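Local coordinates for protein alpha-2,3-sialyltransferase (Campylobacter jejuni, PDB 2P2V) that probably transfers sialic acid from a CMP-activated donor to acceptor sugars in an alpha-2,3 linkage, this chain being the sialyltransferase part of a longer membrane protein, at residues Val72-Tyr77 and Leu262-Thr267. Numbering follows the deposited sequence.
Sequences VFLQQY and LLTDNT. With EDO (1,2-ethanediol), chain C.
L74 and Q75, on the first turn of helix 73-85, pack their side chains on the carbonyl of L262 and the side chain of T264, with no hydrogen bond passing directly between the two segments. L74 comes first: its branch CD2 reaches T264 OG1 at 4.2 Å, a loose contact, and the same leucine also packs on Y273. Q75 carries more of the contact. Its CB lies 3.5 Å from L262 O, and CG, 3.7 Å from that same L262 O, also meets the methyl T264 CG2 at 4.2 Å. The glutamine therefore touches with the aliphatic start of its chain, which crosses the threonine side chain at about a right angle. With CG beside the backbone N (chi1 -64°), the bend at chi2 (88°) swings the amide so that its OE1 comes back beside V72 at the start of the helix, which leaves CB and CG as the part of the side chain that touches the loop. On T264, CG2 is the branch offered to Q75, while OG1 has a weak hydrogen bond to K274. One residue on, D265 N gives a hydrogen bond of 3.1 Å to O1 of a 1,2-ethanediol, probably from the crystallisation liquor, which is also bonded to Y143 O of the second subunit. The next residue of the helix, Q76, belongs to the other side: like V72, it touches the bound CMP-3-fluoro-sialic acid, and its OE1 is hydrogen-bonded to Y52. The first turn thus has the pocket of the bound donor analogue on one side and the late loop on another. T79, a turn further on, ties the two segments together indirectly, its hydroxyl bonding both Q75 O and L262 N. Helix 73-85 follows strand 62-68 of the parallel sheet, and the loop runs past the start of helix 73-85 into helix 268-283, where T267 is the N-cap and its OG1 bonds V270 N.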
loop_
_atom_site.group_PDB
_atom_site.type_symbol
_atom_site.label_atom_id
_atom_site.label_comp_id
_atom_site.label_asym_id
_atom_site.label_seq_id
_atom_site.Cartn_x
_atom_site.Cartn_y
_atom_site.Cartn_z
ATOM N N VAL A 72 -24.682 -8.088 -4.563
ATOM C CA VAL A 72 -25.459 -7.678 -5.724
ATOM C C VAL A 72 -25.074 -6.281 -6.130
ATOM O O VAL A 72 -25.768 -5.662 -6.902
ATOM C CB VAL A 72 -26.998 -7.698 -5.433
ATOM C CG1 VAL A 72 -27.465 -9.176 -5.237
ATOM C CG2 VAL A 72 -27.307 -6.917 -4.143
ATOM N N PHE A 73 -23.914 -5.804 -5.687
ATOM C CA PHE A 73 -23.571 -4.378 -6.034
ATOM C C PHE A 73 -23.467 -4.125 -7.508
ATOM O O PHE A 73 -23.867 -3.081 -8.014
ATOM C CB PHE A 73 -22.283 -3.930 -5.318
ATOM C CG PHE A 73 -22.114 -2.434 -5.326
ATOM C CD1 PHE A 73 -22.807 -1.653 -4.373
ATOM C CD2 PHE A 73 -21.357 -1.816 -6.298
ATOM C CE1 PHE A 73 -22.680 -0.268 -4.403
ATOM C CE2 PHE A 73 -21.231 -0.391 -6.340
ATOM C CZ PHE A 73 -21.923 0.349 -5.361
ATOM N N LEU A 74 -22.853 -5.076 -8.242
ATOM C CA LEU A 74 -22.724 -4.867 -9.683
ATOM C C LEU A 74 -24.059 -4.566 -10.347
ATOM O O LEU A 74 -24.153 -3.635 -11.141
ATOM C CB LEU A 74 -22.084 -6.138 -10.334
ATOM C CG LEU A 74 -21.825 -6.055 -11.859
ATOM C CD1 LEU A 74 -20.539 -5.380 -12.181
ATOM C CD2 LEU A 74 -21.722 -7.532 -12.343
ATOM N N GLN A 75 -25.075 -5.407 -10.085
ATOM C CA GLN A 75 -26.399 -5.185 -10.669
ATOM C C GLN A 75 -27.064 -3.904 -10.096
ATOM O O GLN A 75 -27.662 -3.113 -10.834
ATOM C CB GLN A 75 -27.285 -6.404 -10.429
ATOM C CG GLN A 75 -26.737 -7.659 -11.146
ATOM C CD GLN A 75 -25.717 -8.475 -10.342
ATOM O OE1 GLN A 75 -25.155 -8.015 -9.341
ATOM N NE2 GLN A 75 -25.467 -9.726 -10.801
ATOM N N GLN A 76 -26.896 -3.667 -8.798
ATOM C CA GLN A 76 -27.607 -2.512 -8.213
ATOM C C GLN A 76 -27.004 -1.202 -8.709
ATOM O O GLN A 76 -27.723 -0.175 -8.869
ATOM C CB GLN A 76 -27.493 -2.539 -6.693
ATOM C CG GLN A 76 -28.199 -3.638 -5.946
ATOM C CD GLN A 76 -29.697 -3.548 -5.969
ATOM O OE1 GLN A 76 -30.312 -3.023 -6.905
ATOM N NE2 GLN A 76 -30.304 -4.035 -4.895
ATOM N N TYR A 77 -25.685 -1.178 -8.868
ATOM C CA TYR A 77 -25.009 0.039 -9.409
ATOM C C TYR A 77 -25.572 0.398 -10.788
ATOM O O TYR A 77 -25.923 1.509 -11.063
ATOM C CB TYR A 77 -23.502 -0.215 -9.492
ATOM C CG TYR A 77 -22.691 0.976 -9.958
ATOM C CD1 TYR A 77 -22.340 1.996 -9.058
ATOM C CD2 TYR A 77 -22.303 1.110 -11.283
ATOM C CE1 TYR A 77 -21.597 3.104 -9.496
ATOM C CE2 TYR A 77 -21.537 2.227 -11.731
ATOM C CZ TYR A 77 -21.176 3.177 -10.815
ATOM O OH TYR A 77 -20.430 4.217 -11.309
ATOM N N LEU A 262 -32.015 -4.771 -12.368
ATOM C CA LEU A 262 -31.546 -5.027 -13.744
ATOM C C LEU A 262 -30.489 -6.101 -13.837
ATOM O O LEU A 262 -29.629 -6.266 -12.976
ATOM C CB LEU A 262 -31.027 -3.738 -14.372
ATOM C CG LEU A 262 -32.025 -2.570 -14.422
ATOM C CD1 LEU A 262 -31.486 -1.462 -15.287
ATOM C CD2 LEU A 262 -33.450 -2.998 -14.885
ATOM N N LEU A 263 -30.524 -6.843 -14.940
ATOM C CA LEU A 263 -29.537 -7.881 -15.178
ATOM C C LEU A 263 -28.426 -7.246 -15.995
ATOM O O LEU A 263 -28.657 -6.277 -16.700
ATOM C CB LEU A 263 -30.187 -8.998 -16.026
ATOM C CG LEU A 263 -30.737 -10.272 -15.351
ATOM C CD1 LEU A 263 -31.262 -10.155 -13.939
ATOM C CD2 LEU A 263 -31.728 -11.011 -16.317
ATOM N N THR A 264 -27.239 -7.838 -15.989
ATOM C CA THR A 264 -26.148 -7.266 -16.767
ATOM C C THR A 264 -25.877 -8.173 -17.968
ATOM O O THR A 264 -26.073 -9.362 -17.875
ATOM C CB THR A 264 -24.893 -7.130 -15.894
ATOM O OG1 THR A 264 -24.588 -8.402 -15.327
ATOM C CG2 THR A 264 -25.193 -6.172 -14.709
ATOM N N ASP A 265 -25.416 -7.598 -19.059
ATOM C CA ASP A 265 -24.907 -8.374 -20.202
ATOM C C ASP A 265 -23.527 -8.958 -19.913
ATOM O O ASP A 265 -22.717 -8.358 -19.201
ATOM C CB ASP A 265 -24.829 -7.474 -21.415
ATOM C CG ASP A 265 -26.199 -7.193 -22.026
ATOM O OD1 ASP A 265 -27.141 -7.967 -21.755
ATOM O OD2 ASP A 265 -26.330 -6.212 -22.785
ATOM N N ASN A 266 -23.252 -10.122 -20.491
ATOM C CA ASN A 266 -21.985 -10.791 -20.369
ATOM C C ASN A 266 -20.851 -10.137 -21.190
ATOM O O ASN A 266 -20.255 -10.751 -22.095
ATOM C CB ASN A 266 -22.187 -12.242 -20.781
ATOM C CG ASN A 266 -21.002 -13.115 -20.448
ATOM O OD1 ASN A 266 -20.456 -13.802 -21.335
ATOM N ND2 ASN A 266 -20.614 -13.135 -19.168
ATOM N N THR A 267 -20.541 -8.868 -20.900
ATOM C CA THR A 267 -19.381 -8.212 -21.494
ATOM C C THR A 267 -18.040 -8.748 -20.929
ATOM O O THR A 267 -18.024 -9.546 -19.970
ATOM C CB THR A 267 -19.442 -6.703 -21.202
ATOM O OG1 THR A 267 -19.359 -6.541 -19.784
ATOM C CG2 THR A 267 -20.724 -6.098 -21.731
HETATM C C1 EDO C . -25.818 -3.797 -18.735
HETATM O O1 EDO C . -24.663 -4.649 -18.854
HETATM C C2 EDO C . -26.748 -3.856 -19.926
HETATM O O2 EDO C . -27.410 -5.094 -19.757
#